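Local coordinates for undecaprenyl-diphosphooligosaccharide--protein glycotransferase (Campylobacter jejuni, PDB 3AAG), which transfers a preassembled heptasaccharide from an undecaprenyl-diphosphate lipid carrier to asparagine side chains of target proteins, the chain here being its periplasmic C-terminal domain, at residues 36-41 with 144-149. Numbering follows the deposited sequence.
Sequences WDYGYP and ARMSLI
Y38 carries most of the contact, its ring reaching between R145, M146 and I149. The hydroxyl end leads: OH lies 3.3 Å from CA of M146 and 3.4 Å from CD1 of I149, so the phenol oxygen abuts carbon atoms of two residues.

The R145 side chain runs past Y38 in the opposite direction. Its NH1 comes within 3.5 Å of Y38 CE1, which lies over one face of the guanidinium, displaced from the centre of the group toward its periphery. Ring and guanidinium planes are 59° apart, which excludes a parallel stack. With CG of R145 set between backbone N and carbonyl carbon (chi1 59°), the chain runs on past the hydroxyl end of Y38, and the bend at chi3 (-87°) turns the guanidinium toward CE1 and CD1. A weak, long ion pair joins NH1 to E15.

M146, a selenomethionine in the crystal, presents its SE near the plane of the Y38 ring, at the edge, 4.2 Å from CE2; Y261 of helix 260-266 also touches this side chain. From I149, at the N-cap position before helix 150-155, CD1 approaches the ring obliquely. D37 adds a marginal contact, OD1 to the same CD1 at 4.4 Å, while its CB packs over one face of the Y38 ring.

The contact thus joins the WWDYG motif to the MI motif, which in this family define the pocket for the +2 Ser/Thr of the acceptor sequon; W35 also touches I149, and residues 35-37 and I149 probably meet the acceptor peptide. With no hydrogen bond or salt bridge between the segments, their direct contact is one of van der Waals packing round Y38, with a cationic guanidinium beside its ring; D37 OD1 and R145 NH2, 6.1 Å apart, could interact only through longer-range electrostatics.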
loop_
_atom_site.group_PDB
_atom_site.type_symbol
_atom_site.label_atom_id
_atom_site.label_comp_id
_atom_site.label_asym_id
_atom_site.label_seq_id
_atom_site.Cartn_x
_atom_site.Cartn_y
_atom_site.Cartn_z
ATOM N N TRP A 36 -6.328 -5.212 -7.681
ATOM C CA TRP A 36 -7.343 -5.826 -8.538
ATOM C C TRP A 36 -7.851 -7.169 -8.017
ATOM O O TRP A 36 -8.964 -7.583 -8.337
ATOM C CB TRP A 36 -6.843 -5.965 -9.978
ATOM C CG TRP A 36 -5.783 -7.010 -10.161
ATOM C CD1 TRP A 36 -4.434 -6.810 -10.201
ATOM C CD2 TRP A 36 -5.984 -8.418 -10.337
ATOM N NE1 TRP A 36 -3.783 -8.002 -10.387
ATOM C CE2 TRP A 36 -4.711 -9.007 -10.474
ATOM C CE3 TRP A 36 -7.115 -9.237 -10.390
ATOM C CZ2 TRP A 36 -4.537 -10.377 -10.661
ATOM C CZ3 TRP A 36 -6.941 -10.600 -10.577
ATOM C CH2 TRP A 36 -5.662 -11.154 -10.709
ATOM N N ASP A 37 -7.033 -7.845 -7.216
ATOM C CA ASP A 37 -7.432 -9.113 -6.609
ATOM C C ASP A 37 -8.694 -8.964 -5.765
ATOM O O ASP A 37 -9.369 -9.945 -5.467
ATOM C CB ASP A 37 -6.301 -9.678 -5.748
ATOM C CG ASP A 37 -5.208 -10.330 -6.573
ATOM O OD1 ASP A 37 -4.537 -11.250 -6.055
ATOM O OD2 ASP A 37 -5.019 -9.921 -7.741
ATOM N N TYR A 38 -9.008 -7.733 -5.380
ATOM C CA TYR A 38 -10.169 -7.481 -4.537
ATOM C C TYR A 38 -11.224 -6.691 -5.300
ATOM O O TYR A 38 -12.277 -6.354 -4.760
ATOM C CB TYR A 38 -9.753 -6.739 -3.266
ATOM C CG TYR A 38 -8.412 -7.184 -2.725
ATOM C CD1 TYR A 38 -8.175 -8.518 -2.412
ATOM C CD2 TYR A 38 -7.383 -6.273 -2.528
ATOM C CE1 TYR A 38 -6.952 -8.928 -1.917
ATOM C CE2 TYR A 38 -6.156 -6.676 -2.034
ATOM C CZ TYR A 38 -5.945 -8.004 -1.732
ATOM O OH TYR A 38 -4.721 -8.404 -1.241
ATOM N N GLY A 39 -10.933 -6.404 -6.564
ATOM C CA GLY A 39 -11.857 -5.658 -7.408
ATOM C C GLY A 39 -13.268 -6.212 -7.362
ATOM O O GLY A 39 -14.225 -5.478 -7.118
ATOM N N TYR A 40 -13.405 -7.511 -7.599
ATOM C CA TYR A 40 -14.724 -8.124 -7.665
ATOM C C TYR A 40 -15.425 -8.170 -6.310
ATOM O O TYR A 40 -16.562 -7.715 -6.183
ATOM C CB TYR A 40 -14.660 -9.508 -8.309
ATOM C CG TYR A 40 -14.533 -9.449 -9.812
ATOM C CD1 TYR A 40 -13.494 -10.093 -10.472
ATOM C CD2 TYR A 40 -15.445 -8.728 -10.574
ATOM C CE1 TYR A 40 -13.375 -10.032 -11.849
ATOM C CE2 TYR A 40 -15.333 -8.661 -11.947
ATOM C CZ TYR A 40 -14.298 -9.315 -12.580
ATOM O OH TYR A 40 -14.188 -9.248 -13.948
ATOM N N PRO A 41 -14.749 -8.713 -5.287
ATOM C CA PRO A 41 -15.344 -8.719 -3.957
ATOM C C PRO A 41 -15.900 -7.348 -3.585
ATOM O O PRO A 41 -17.038 -7.245 -3.124
ATOM C CB PRO A 41 -14.167 -9.082 -3.054
ATOM C CG PRO A 41 -13.292 -9.916 -3.916
ATOM C CD PRO A 41 -13.426 -9.360 -5.307
ATOM N N ALA A 144 -4.971 -6.694 5.456
ATOM C CA ALA A 144 -3.746 -7.333 5.922
ATOM C C ALA A 144 -3.157 -8.252 4.851
ATOM O O ALA A 144 -1.985 -8.133 4.496
ATOM C CB ALA A 144 -4.007 -8.107 7.202
ATOM N N ARG A 145 -3.976 -9.163 4.339
ATOM C CA ARG A 145 -3.487 -10.231 3.474
ATOM C C ARG A 145 -2.711 -9.714 2.268
ATOM O O ARG A 145 -2.027 -10.482 1.592
ATOM C CB ARG A 145 -4.640 -11.125 3.012
ATOM C CG ARG A 145 -5.730 -10.391 2.248
ATOM C CD ARG A 145 -6.985 -11.236 2.126
ATOM N NE ARG A 145 -6.938 -12.105 0.955
ATOM C CZ ARG A 145 -7.816 -12.064 -0.043
ATOM N NH1 ARG A 145 -8.819 -11.194 -0.012
ATOM N NH2 ARG A 145 -7.692 -12.894 -1.072
HETATM N N MSE A 146 -2.816 -8.416 1.992
HETATM C CA MSE A 146 -2.148 -7.840 0.826
HETATM C C MSE A 146 -0.630 -7.826 0.993
HETATM O O MSE A 146 0.112 -7.898 0.014
HETATM C CB MSE A 146 -2.666 -6.429 0.523
HETATM C CG MSE A 146 -2.121 -5.843 -0.779
HETATM SE SE MSE A 146 -2.871 -4.099 -1.263
HETATM C CE MSE A 146 -2.522 -3.132 0.396
ATOM N N SER A 147 -0.173 -7.738 2.236
ATOM C CA SER A 147 1.254 -7.850 2.525
ATOM C C SER A 147 1.910 -8.978 1.727
ATOM O O SER A 147 3.015 -8.821 1.210
ATOM C CB SER A 147 1.487 -8.056 4.024
ATOM O OG SER A 147 0.854 -9.240 4.478
ATOM N N LEU A 148 1.225 -10.113 1.626
ATOM C CA LEU A 148 1.795 -11.283 0.965
ATOM C C LEU A 148 2.014 -11.054 -0.525
ATOM O O LEU A 148 2.709 -11.829 -1.179
ATOM C CB LEU A 148 0.908 -12.511 1.173
ATOM C CG LEU A 148 0.834 -13.085 2.589
ATOM C CD1 LEU A 148 -0.082 -14.294 2.615
ATOM C CD2 LEU A 148 2.219 -13.441 3.106
ATOM N N ILE A 149 1.414 -9.994 -1.060
ATOM C CA ILE A 149 1.484 -9.724 -2.495
ATOM C C ILE A 149 1.944 -8.302 -2.784
ATOM O O ILE A 149 2.080 -7.911 -3.942
ATOM C CB ILE A 149 0.127 -9.954 -3.190
ATOM C CG1 ILE A 149 -0.975 -9.148 -2.495
ATOM C CG2 ILE A 149 -0.213 -11.435 -3.226
ATOM C CD1 ILE A 149 -2.085 -8.715 -3.422
#